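Local atomic coordinates of DUF1436 domain-containing protein (Neisseria meningitidis, PDB entry 2GKP), a protein that is of unknown function but belongs to the CdiI family, and so probably acts as an immunity protein against a contact-dependent growth inhibition toxin. Residues 20-25 against 42-47; 32-37 against 65-70; 87-92 against 102-107; 124-129 against 141-146. All coordinates share one frame; numbering follows the deposited sequence.

How the contacts relate
Contacts 1, 2 and 4 reach one antiparallel sheet, whereas contact 3 joins two helices. Contacts 1 and 2 share strand 34-45, which pairs along strand 23-30. Their centres are about 23 Å apart, on opposite sides of the chain's centre. Contact 3 lies about 15 Å from contact 1, centre to centre, and the two touch where P42 CG packs 3.7 Å from W91 NE1. Contact 4 forms the far margin of the sheet, about 26 Å from contact 3 between centres. No active site is assigned; a bound sodium ion lies about 6 Å from the side chain of I24 in contact 1 and about 9 Å from those of D37 and Y88.

Contact 1: 20-25 against 42-47; sequences ERALII and PHILPL
L23 and L45 form a hydrogen-bonded pair in the antiparallel hairpin of strands 23-30 and 34-45. Their backbones bond both ways, L23 N to L45 O and L45 N to L23 O, each at 2.9 Å. I25 and H43 repeat the pair of hydrogen bonds two residues on, and the non-hydrogen-bonded pair I24 and I44 lies between them. The side chain of L23 shows how the hairpin margin is filled. Its CB rests 4.1 Å from L45 CB, on the face that also carries I25. With CG anti to the carbonyl carbon (chi1 -43°), the chain runs on toward P46 and L47: L23 CG lies 3.6 Å from P46 O, and L23 CD1 comes closer to that same oxygen, at 3.4 Å. On the other branch, L23 CD2 meets L47 CD2 at 3.6 Å as the two leucines cross obliquely. Y16 and A18 of strand 11-18 also touch L23, while helix 51-63 packs on I25. Beyond the strand end, L47 reaches back with both methyls, CD1 toward the carbonyl of E20 and CD2 against A22. On the other face I24 and P42 lie side by side, pointing the same way, with I24 CG2 3.6 Å from P42 CB.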
# COMPACT_ATOMS: atom_id res chain seq x y z
N GLU A 20 7.03 -0.19 14.16
CA GLU A 20 8.36 -0.19 14.73
C GLU A 20 9.20 -1.40 14.33
O GLU A 20 10.39 -1.47 14.69
CB GLU A 20 8.33 -0.06 16.27
CG GLU A 20 7.90 -1.32 17.06
CD GLU A 20 6.43 -1.65 16.99
OE1 GLU A 20 5.62 -0.83 16.46
OE2 GLU A 20 6.09 -2.75 17.50
N ARG A 21 8.61 -2.37 13.60
CA ARG A 21 9.40 -3.54 13.17
C ARG A 21 9.65 -3.64 11.68
O ARG A 21 10.56 -4.34 11.29
CB ARG A 21 8.80 -4.82 13.67
CG ARG A 21 8.87 -4.95 15.19
CD ARG A 21 8.42 -6.33 15.68
NE ARG A 21 8.25 -6.23 17.14
CZ ARG A 21 7.58 -7.09 17.91
NH1 ARG A 21 7.09 -8.21 17.41
NH2 ARG A 21 7.42 -6.78 19.20
N ALA A 22 8.82 -2.99 10.85
CA ALA A 22 8.93 -3.24 9.42
C ALA A 22 8.26 -2.19 8.59
O ALA A 22 7.32 -1.51 9.05
CB ALA A 22 8.29 -4.59 9.08
N LEU A 23 8.71 -2.12 7.35
CA LEU A 23 7.94 -1.55 6.23
C LEU A 23 7.19 -2.68 5.51
O LEU A 23 7.73 -3.78 5.43
CB LEU A 23 8.86 -0.84 5.22
CG LEU A 23 9.96 0.04 5.80
CD1 LEU A 23 10.81 0.62 4.67
CD2 LEU A 23 9.35 1.16 6.64
N ILE A 24 5.96 -2.43 5.07
CA ILE A 24 5.11 -3.47 4.50
C ILE A 24 4.50 -2.87 3.24
O ILE A 24 3.67 -1.97 3.30
CB ILE A 24 4.02 -3.91 5.51
CG1 ILE A 24 4.65 -4.26 6.88
CG2 ILE A 24 3.25 -5.09 4.91
CD1 ILE A 24 3.82 -3.87 8.05
N ILE A 25 4.94 -3.36 2.07
CA ILE A 25 4.52 -2.78 0.80
C ILE A 25 3.52 -3.75 0.17
O ILE A 25 3.73 -4.97 0.13
CB ILE A 25 5.71 -2.60 -0.15
CG1 ILE A 25 6.76 -1.65 0.43
CG2 ILE A 25 5.23 -2.14 -1.51
CD1 ILE A 25 6.25 -0.52 1.07
N PRO A 42 2.25 -9.43 1.11
CA PRO A 42 2.96 -8.23 1.46
C PRO A 42 4.47 -8.44 1.30
O PRO A 42 4.99 -9.53 1.54
CB PRO A 42 2.67 -8.07 2.95
CG PRO A 42 1.61 -8.89 3.28
CD PRO A 42 1.59 -10.02 2.29
N HIS A 43 5.16 -7.37 0.93
CA HIS A 43 6.61 -7.38 0.88
C HIS A 43 7.15 -6.68 2.11
O HIS A 43 6.90 -5.48 2.27
CB HIS A 43 7.06 -6.64 -0.38
CG HIS A 43 8.42 -6.99 -0.85
ND1 HIS A 43 9.55 -6.84 -0.08
CD2 HIS A 43 8.85 -7.45 -2.05
CE1 HIS A 43 10.61 -7.20 -0.77
NE2 HIS A 43 10.21 -7.59 -1.97
N ILE A 44 7.84 -7.42 2.97
CA ILE A 44 8.35 -6.87 4.22
C ILE A 44 9.78 -6.41 4.06
O ILE A 44 10.57 -7.12 3.46
CB ILE A 44 8.25 -7.93 5.35
CG1 ILE A 44 6.76 -8.24 5.60
CG2 ILE A 44 9.02 -7.47 6.63
CD1 ILE A 44 6.51 -9.39 6.56
N LEU A 45 10.09 -5.23 4.59
CA LEU A 45 11.43 -4.66 4.46
C LEU A 45 11.89 -4.07 5.78
O LEU A 45 11.07 -3.70 6.60
CB LEU A 45 11.45 -3.49 3.45
CG LEU A 45 11.21 -3.84 1.98
CD1 LEU A 45 11.09 -2.57 1.18
CD2 LEU A 45 12.39 -4.66 1.43
N PRO A 46 13.22 -4.00 6.01
CA PRO A 46 13.73 -3.28 7.19
C PRO A 46 13.48 -1.78 7.10
O PRO A 46 13.33 -1.22 6.01
CB PRO A 46 15.23 -3.59 7.20
CG PRO A 46 15.51 -3.85 5.70
CD PRO A 46 14.28 -4.57 5.17
N LEU A 47 13.46 -1.13 8.25
CA LEU A 47 13.04 0.29 8.29
C LEU A 47 13.99 1.24 7.58
O LEU A 47 13.56 2.28 7.11
CB LEU A 47 12.86 0.74 9.72
CG LEU A 47 11.81 0.05 10.56
CD1 LEU A 47 11.75 0.67 11.95
CD2 LEU A 47 10.48 0.16 9.89

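Contact 2: 32-37 against 65-70; sequences GRYAPD and SRTFVY
S65, in the loop after helix 51-63, lies near the ring of Y34, its OG approaching obliquely to 4.2 Å from Y34 CE1. That hydroxyl has its polar partners outside the contact, in the backbone of W28 and W13. The next residue, R66, meets both Y34 and D37. Its carbonyl oxygen, R66 O, lies 3.6 Å from Y34 CE1, and its side chain turns the other way, toward D37. The arginine chain bends at chi3 (-68°), which presents NE and NH2 side-on to the carboxylate. Both nitrogens grip one oxygen: R66 NE reaches D37 OD2 at 2.9 Å along its syn lone pair, and R66 NH2 reaches D37 OD2 at 3.1 Å, somewhat out of the carboxylate plane. A weak third bond runs from R66 NH2 to D37 OD1. The two flat groups are nearly coplanar, 20° apart. At T67 the contact returns to Y34, whose OH stands 2.7 Å from T67 OG1 in a hydrogen bond at the edge of the ring. F68 then turns the edge of its ring to one face of the R66 guanidinium, F68 CE1 sitting 3.6 Å above the centre, and F78 of helix 73-79 meets the phenylalanine ring in turn. S29 OG also bonds D37 OD2 and R66 N, while D37 OD1 accepts a hydrogen bond from L39 N. The carboxylate, on a buried residue, is thus bound through both oxygens, and its pairing with R66 probably favours the charged form of each, tying the loop to the strand.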
# COMPACT_ATOMS: atom_id res chain seq x y z
N GLY A 32 -12.95 1.45 -9.72
CA GLY A 32 -13.58 2.64 -9.15
C GLY A 32 -12.93 3.07 -7.86
O GLY A 32 -12.48 4.21 -7.74
N ARG A 33 -12.90 2.17 -6.89
CA ARG A 33 -12.14 2.35 -5.66
C ARG A 33 -11.23 1.13 -5.49
O ARG A 33 -11.57 0.00 -5.94
CB ARG A 33 -13.05 2.51 -4.43
CG ARG A 33 -14.02 3.68 -4.54
CD ARG A 33 -14.88 3.87 -3.28
NE ARG A 33 -14.18 4.64 -2.25
CZ ARG A 33 -14.18 5.97 -2.14
NH1 ARG A 33 -13.54 6.55 -1.12
NH2 ARG A 33 -14.78 6.75 -3.05
N TYR A 34 -10.10 1.36 -4.80
CA TYR A 34 -9.08 0.33 -4.65
C TYR A 34 -8.81 -0.03 -3.19
O TYR A 34 -9.10 0.75 -2.26
CB TYR A 34 -7.79 0.78 -5.35
CG TYR A 34 -7.94 0.80 -6.84
CD1 TYR A 34 -7.31 -0.16 -7.62
CD2 TYR A 34 -8.75 1.74 -7.49
CE1 TYR A 34 -7.45 -0.15 -9.00
CE2 TYR A 34 -8.89 1.73 -8.89
CZ TYR A 34 -8.24 0.78 -9.62
OH TYR A 34 -8.37 0.77 -11.02
N ALA A 35 -8.23 -1.21 -3.02
CA ALA A 35 -7.98 -1.73 -1.67
C ALA A 35 -6.89 -2.78 -1.71
O ALA A 35 -6.58 -3.30 -2.78
CB ALA A 35 -9.27 -2.30 -1.04
N PRO A 36 -6.28 -3.07 -0.55
CA PRO A 36 -5.23 -4.10 -0.56
C PRO A 36 -5.67 -5.37 -1.26
O PRO A 36 -6.80 -5.85 -1.01
CB PRO A 36 -5.00 -4.33 0.93
CG PRO A 36 -5.27 -3.00 1.55
CD PRO A 36 -6.46 -2.44 0.78
N ASP A 37 -4.81 -5.92 -2.11
CA ASP A 37 -5.17 -7.12 -2.90
C ASP A 37 -4.34 -8.29 -2.35
O ASP A 37 -3.15 -8.44 -2.69
CB ASP A 37 -4.86 -6.89 -4.37
CG ASP A 37 -5.31 -8.03 -5.25
OD1 ASP A 37 -5.71 -9.06 -4.69
OD2 ASP A 37 -5.21 -7.91 -6.48
N SER A 65 -0.95 -4.07 -9.72
CA SER A 65 -2.29 -3.59 -9.38
C SER A 65 -3.32 -3.96 -10.44
O SER A 65 -3.15 -3.59 -11.62
CB SER A 65 -2.22 -2.07 -9.19
OG SER A 65 -3.50 -1.50 -8.95
N ARG A 66 -4.40 -4.62 -10.02
CA ARG A 66 -5.39 -5.10 -10.99
C ARG A 66 -6.57 -4.12 -11.05
O ARG A 66 -7.05 -3.62 -10.01
CB ARG A 66 -5.90 -6.50 -10.65
CG ARG A 66 -4.85 -7.57 -10.71
CD ARG A 66 -5.44 -8.97 -10.40
NE ARG A 66 -5.90 -9.18 -9.03
CZ ARG A 66 -6.76 -10.12 -8.64
NH1 ARG A 66 -7.34 -10.94 -9.53
NH2 ARG A 66 -7.10 -10.26 -7.37
N THR A 67 -7.05 -3.84 -12.27
CA THR A 67 -8.31 -3.11 -12.44
C THR A 67 -9.31 -4.08 -13.02
O THR A 67 -9.08 -4.66 -14.10
CB THR A 67 -8.13 -1.90 -13.38
OG1 THR A 67 -7.25 -0.95 -12.78
CG2 THR A 67 -9.48 -1.22 -13.66
N PHE A 68 -10.38 -4.30 -12.28
CA PHE A 68 -11.43 -5.23 -12.74
C PHE A 68 -12.41 -4.55 -13.67
O PHE A 68 -12.51 -3.34 -13.68
CB PHE A 68 -12.18 -5.86 -11.56
CG PHE A 68 -11.26 -6.40 -10.51
CD1 PHE A 68 -10.32 -7.36 -10.85
CD2 PHE A 68 -11.31 -5.93 -9.21
CE1 PHE A 68 -9.45 -7.85 -9.90
CE2 PHE A 68 -10.43 -6.40 -8.26
CZ PHE A 68 -9.50 -7.36 -8.61
N VAL A 69 -13.13 -5.36 -14.47
CA VAL A 69 -14.35 -4.93 -15.14
C VAL A 69 -15.45 -5.08 -14.09
O VAL A 69 -15.56 -6.10 -13.42
CB VAL A 69 -14.60 -5.83 -16.37
CG1 VAL A 69 -16.05 -5.64 -16.90
CG2 VAL A 69 -13.55 -5.52 -17.43
N TYR A 70 -16.24 -4.03 -13.90
CA TYR A 70 -17.30 -4.04 -12.89
C TYR A 70 -18.23 -5.26 -13.06
O TYR A 70 -18.66 -5.58 -14.18
CB TYR A 70 -18.13 -2.75 -13.00
CG TYR A 70 -19.24 -2.71 -11.96
CD1 TYR A 70 -18.95 -2.43 -10.63
CD2 TYR A 70 -20.57 -2.92 -12.33
CE1 TYR A 70 -19.95 -2.37 -9.66
CE2 TYR A 70 -21.56 -2.88 -11.38
CZ TYR A 70 -21.25 -2.58 -10.06
OH TYR A 70 -22.25 -2.55 -9.11

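Contact 3: 87-92 against 102-107; sequences RYEDWV and KTRRAL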
# COMPACT_ATOMS: atom_id res chain seq x y z
N ARG A 87 -10.07 -12.78 4.10
CA ARG A 87 -8.73 -12.47 3.60
C ARG A 87 -8.01 -11.49 4.51
O ARG A 87 -6.77 -11.56 4.68
CB ARG A 87 -8.75 -11.91 2.18
CG ARG A 87 -9.11 -12.95 1.12
CD ARG A 87 -9.06 -12.33 -0.27
NE ARG A 87 -10.07 -11.30 -0.48
CZ ARG A 87 -11.14 -11.42 -1.25
NH1 ARG A 87 -11.37 -12.55 -1.90
NH2 ARG A 87 -11.98 -10.40 -1.38
N TYR A 88 -8.78 -10.60 5.13
CA TYR A 88 -8.22 -9.59 6.04
C TYR A 88 -7.70 -10.28 7.29
O TYR A 88 -6.58 -10.00 7.79
CB TYR A 88 -9.31 -8.55 6.42
CG TYR A 88 -8.76 -7.52 7.40
CD1 TYR A 88 -7.86 -6.56 6.96
CD2 TYR A 88 -9.12 -7.53 8.75
CE1 TYR A 88 -7.32 -5.62 7.82
CE2 TYR A 88 -8.55 -6.59 9.64
CZ TYR A 88 -7.66 -5.66 9.15
OH TYR A 88 -7.08 -4.70 9.97
N GLU A 89 -8.51 -11.16 7.86
CA GLU A 89 -8.09 -11.87 9.07
C GLU A 89 -6.87 -12.77 8.79
O GLU A 89 -5.94 -12.84 9.62
CB GLU A 89 -9.27 -12.66 9.65
CG GLU A 89 -10.31 -11.73 10.31
CD GLU A 89 -9.74 -10.86 11.44
OE1 GLU A 89 -9.06 -11.41 12.32
OE2 GLU A 89 -9.99 -9.62 11.45
N ASP A 90 -6.83 -13.40 7.62
CA ASP A 90 -5.65 -14.16 7.26
C ASP A 90 -4.43 -13.25 7.17
O ASP A 90 -3.35 -13.63 7.60
CB ASP A 90 -5.89 -14.96 5.98
CG ASP A 90 -6.89 -16.10 6.18
OD1 ASP A 90 -7.22 -16.44 7.34
OD2 ASP A 90 -7.33 -16.67 5.16
N TRP A 91 -4.58 -12.05 6.60
CA TRP A 91 -3.47 -11.10 6.47
C TRP A 91 -2.97 -10.70 7.82
O TRP A 91 -1.75 -10.65 8.04
CB TRP A 91 -3.94 -9.86 5.67
CG TRP A 91 -2.97 -8.70 5.62
CD1 TRP A 91 -1.91 -8.57 4.80
CD2 TRP A 91 -3.03 -7.51 6.42
NE1 TRP A 91 -1.28 -7.37 5.04
CE2 TRP A 91 -1.99 -6.68 6.00
CE3 TRP A 91 -3.93 -7.03 7.38
CZ2 TRP A 91 -1.73 -5.46 6.59
CZ3 TRP A 91 -3.69 -5.80 7.95
CH2 TRP A 91 -2.61 -5.01 7.54
N VAL A 92 -3.87 -10.43 8.76
CA VAL A 92 -3.43 -10.04 10.11
C VAL A 92 -2.66 -11.18 10.80
O VAL A 92 -1.57 -10.97 11.33
CB VAL A 92 -4.66 -9.67 10.99
CG1 VAL A 92 -4.23 -9.35 12.42
CG2 VAL A 92 -5.36 -8.46 10.44
N LYS A 102 2.24 -11.37 19.03
CA LYS A 102 1.27 -12.28 19.60
C LYS A 102 -0.12 -11.69 19.69
O LYS A 102 -1.08 -12.44 19.91
CB LYS A 102 1.74 -12.74 21.01
CG LYS A 102 3.13 -13.37 20.93
CD LYS A 102 3.16 -14.68 20.16
CE LYS A 102 4.59 -15.18 19.88
NZ LYS A 102 5.50 -14.23 19.14
N THR A 103 -0.25 -10.38 19.54
CA THR A 103 -1.55 -9.70 19.57
C THR A 103 -1.65 -8.75 18.39
O THR A 103 -0.68 -8.12 18.00
CB THR A 103 -1.82 -8.89 20.89
OG1 THR A 103 -0.95 -7.76 21.00
CG2 THR A 103 -1.65 -9.75 22.13
N ARG A 104 -2.84 -8.64 17.82
CA ARG A 104 -3.06 -7.62 16.79
C ARG A 104 -2.92 -6.22 17.37
O ARG A 104 -2.56 -5.29 16.64
CB ARG A 104 -4.41 -7.80 16.06
CG ARG A 104 -5.63 -7.52 16.90
CD ARG A 104 -6.83 -8.25 16.34
NE ARG A 104 -7.22 -7.72 15.05
CZ ARG A 104 -7.83 -8.44 14.11
NH1 ARG A 104 -8.18 -7.87 12.97
NH2 ARG A 104 -8.06 -9.76 14.26
N ARG A 105 -3.22 -6.03 18.66
CA ARG A 105 -3.02 -4.73 19.28
C ARG A 105 -1.59 -4.22 19.09
O ARG A 105 -1.36 -3.05 18.69
CB ARG A 105 -3.36 -4.80 20.77
CG ARG A 105 -3.16 -3.51 21.53
CD ARG A 105 -4.03 -3.50 22.76
NE ARG A 105 -3.37 -2.84 23.89
CZ ARG A 105 -3.90 -2.74 25.10
NH1 ARG A 105 -5.09 -3.26 25.35
NH2 ARG A 105 -3.22 -2.14 26.06
N ALA A 106 -0.63 -5.10 19.35
CA ALA A 106 0.77 -4.73 19.22
C ALA A 106 1.14 -4.55 17.76
O ALA A 106 1.86 -3.63 17.43
CB ALA A 106 1.66 -5.82 19.88
N LEU A 107 0.66 -5.42 16.88
CA LEU A 107 0.98 -5.26 15.45
C LEU A 107 0.60 -3.86 14.95
O LEU A 107 1.37 -3.22 14.20
CB LEU A 107 0.21 -6.33 14.65
CG LEU A 107 0.23 -6.16 13.12
CD1 LEU A 107 1.65 -6.30 12.57
CD2 LEU A 107 -0.73 -7.16 12.49
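R104 and E89 form an end-on salt bridge that ties the short helix 104-108 to the long helix 81-99, two successive helices joined by a short loop. Two nitrogens take one oxygen each: R104 NH2 to E89 OE1 at 2.7 Å, nearly straight at 168°, and R104 NH1 to E89 OE2 at 2.9 Å. The carboxylate and guanidinium planes are close to coplanar, 24° apart, and E89 OE1 uses its syn lone pair. V92 covers one face of the guanidinium, its CG1 4.1 Å above the centre. Y88 CE2 approaches R104 NH1 at 3.6 Å near the guanidinium plane. The arginine gets there from a first torsion of 69°, which sets CG between its own backbone N and carbonyl carbon, and from a bend at chi3. In the next shell E134 fixes both neighbours, forming a salt bridge with R104 NE through one oxygen and a hydrogen bond with Y88 OH through the other. Deeper in, L107 places CD2 against V92 CG1 and also rests on L95 and C96 of the long helix. T103 starts the short helix as its N-cap residue, its OG1 accepting from A106 N at 3.1 Å.

Contact 4: 124-129 against 141-146; sequences KISPSR and ADDVIL. With EDO (1,2-ethanediol), chain C.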
# COMPACT_ATOMS: atom_id res chain seq x y z
N LYS A 124 0.85 10.00 -6.99
CA LYS A 124 0.32 10.71 -5.83
C LYS A 124 0.60 9.84 -4.58
O LYS A 124 0.05 8.73 -4.47
CB LYS A 124 -1.18 10.96 -6.00
CG LYS A 124 -1.85 11.73 -4.83
CD LYS A 124 -3.32 11.94 -5.14
CE LYS A 124 -4.09 12.61 -4.02
NZ LYS A 124 -5.45 12.81 -4.51
N ILE A 125 1.46 10.35 -3.69
CA ILE A 125 1.88 9.57 -2.52
C ILE A 125 1.30 10.27 -1.29
O ILE A 125 1.70 11.38 -0.98
CB ILE A 125 3.42 9.44 -2.44
CG1 ILE A 125 4.02 8.91 -3.78
CG2 ILE A 125 3.82 8.57 -1.28
CD1 ILE A 125 5.59 9.02 -3.88
N SER A 126 0.34 9.63 -0.64
CA SER A 126 -0.49 10.32 0.35
C SER A 126 -0.29 9.76 1.75
O SER A 126 -0.48 8.56 1.97
CB SER A 126 -1.97 10.14 0.02
OG SER A 126 -2.30 10.72 -1.24
N PRO A 127 0.05 10.63 2.69
CA PRO A 127 0.17 10.22 4.10
C PRO A 127 -1.23 10.09 4.71
O PRO A 127 -2.24 10.33 4.04
CB PRO A 127 0.94 11.39 4.72
CG PRO A 127 0.47 12.57 3.89
CD PRO A 127 0.34 12.06 2.50
N SER A 128 -1.31 9.75 5.98
CA SER A 128 -2.62 9.55 6.63
C SER A 128 -2.49 9.76 8.11
O SER A 128 -1.38 9.87 8.64
CB SER A 128 -3.13 8.13 6.39
OG SER A 128 -2.33 7.18 7.08
N ARG A 129 -3.65 9.82 8.75
CA ARG A 129 -3.77 9.77 10.21
C ARG A 129 -4.25 8.38 10.64
O ARG A 129 -5.27 7.85 10.14
CB ARG A 129 -4.79 10.85 10.71
CG ARG A 129 -5.31 10.63 12.13
CD ARG A 129 -4.27 10.81 13.24
NE ARG A 129 -4.95 10.56 14.49
CZ ARG A 129 -4.41 10.01 15.58
NH1 ARG A 129 -3.13 9.69 15.62
NH2 ARG A 129 -5.17 9.75 16.63
N ALA A 141 -3.58 18.28 2.68
CA ALA A 141 -2.58 19.00 1.87
C ALA A 141 -1.14 18.57 2.19
O ALA A 141 -0.24 19.39 2.20
CB ALA A 141 -2.78 20.52 2.05
N ASP A 142 -0.94 17.27 2.46
CA ASP A 142 0.42 16.77 2.70
C ASP A 142 0.95 15.76 1.68
O ASP A 142 1.95 15.11 1.94
CB ASP A 142 0.53 16.15 4.10
CG ASP A 142 0.97 17.12 5.13
OD1 ASP A 142 1.82 17.98 4.81
OD2 ASP A 142 0.49 17.00 6.26
N ASP A 143 0.34 15.66 0.50
CA ASP A 143 0.78 14.65 -0.47
C ASP A 143 2.16 14.93 -1.01
O ASP A 143 2.58 16.08 -1.14
CB ASP A 143 -0.21 14.56 -1.65
CG ASP A 143 -1.57 14.06 -1.26
OD1 ASP A 143 -1.74 13.51 -0.18
OD2 ASP A 143 -2.50 14.20 -2.09
N VAL A 144 2.89 13.86 -1.37
CA VAL A 144 4.15 13.99 -2.11
C VAL A 144 3.85 13.60 -3.56
O VAL A 144 3.37 12.51 -3.82
CB VAL A 144 5.23 13.07 -1.52
CG1 VAL A 144 6.45 13.07 -2.35
CG2 VAL A 144 5.56 13.43 -0.07
N ILE A 145 4.07 14.52 -4.50
CA ILE A 145 3.69 14.32 -5.90
C ILE A 145 4.99 14.12 -6.69
O ILE A 145 5.84 15.03 -6.75
CB ILE A 145 2.89 15.56 -6.46
CG1 ILE A 145 1.66 15.87 -5.60
CG2 ILE A 145 2.52 15.37 -7.94
CD1 ILE A 145 0.64 14.75 -5.42
N LEU A 146 5.15 12.94 -7.30
CA LEU A 146 6.29 12.62 -8.15
C LEU A 146 5.78 12.06 -9.48
O LEU A 146 4.60 12.20 -9.81
CB LEU A 146 7.23 11.62 -7.47
CG LEU A 146 7.90 12.15 -6.19
CD1 LEU A 146 8.66 11.06 -5.50
CD2 LEU A 146 8.83 13.30 -6.49
C1 EDO C . -2.93 7.07 3.16
O1 EDO C . -3.75 8.13 2.63
C2 EDO C . -3.84 6.06 3.89
O2 EDO C . -3.39 4.70 3.86
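An antiparallel pair at the margin of the sheet joins strand 122-132 to the short strand 144-147. I125 and V144 are its hydrogen-bonded pair, V144 N to I125 O at 2.8 Å and I125 N to V144 O at 2.9 Å. Their CB atoms, I125 CB and V144 CB, are 4.2 Å apart on the face covered by helix 152-164, where L159 and A162 touch I125 while L161 and A162 touch V144. On that side I125 CD1 also reaches L146 CD1 at 4.0 Å. The neighbouring pair K124 and I145 is non-hydrogen-bonded and directs its side chains to the other face, lying side by side. K124 keeps an extended chain beyond CG and passes obliquely over D143, so that its CE methylene, 3.0 Å from D143 OD2, is nearer than the ammonium. K124 NZ stays 4.1 Å from D143 OD2, beyond a salt bridge, though the opposite charges probably still attract. The other carboxylate oxygen, D143 OD1, makes a weak hydrogen bond with S126 OG. Past the I125-V144 pair the regular pairing stops, and the P127 ring packs across D142, P127 CG meeting D142 CB at 3.6 Å. R165 holds the carbonyl of D142. An ethanediol, probably from the crystallisation liquor, donates from O1 to P127 O at 3.0 Å and is also bound by D115 and S113. With I125 and V144 packed on helix 152-164 and K124 and I145 on the other face, this is an antiparallel strand pair backed on one face by a helix.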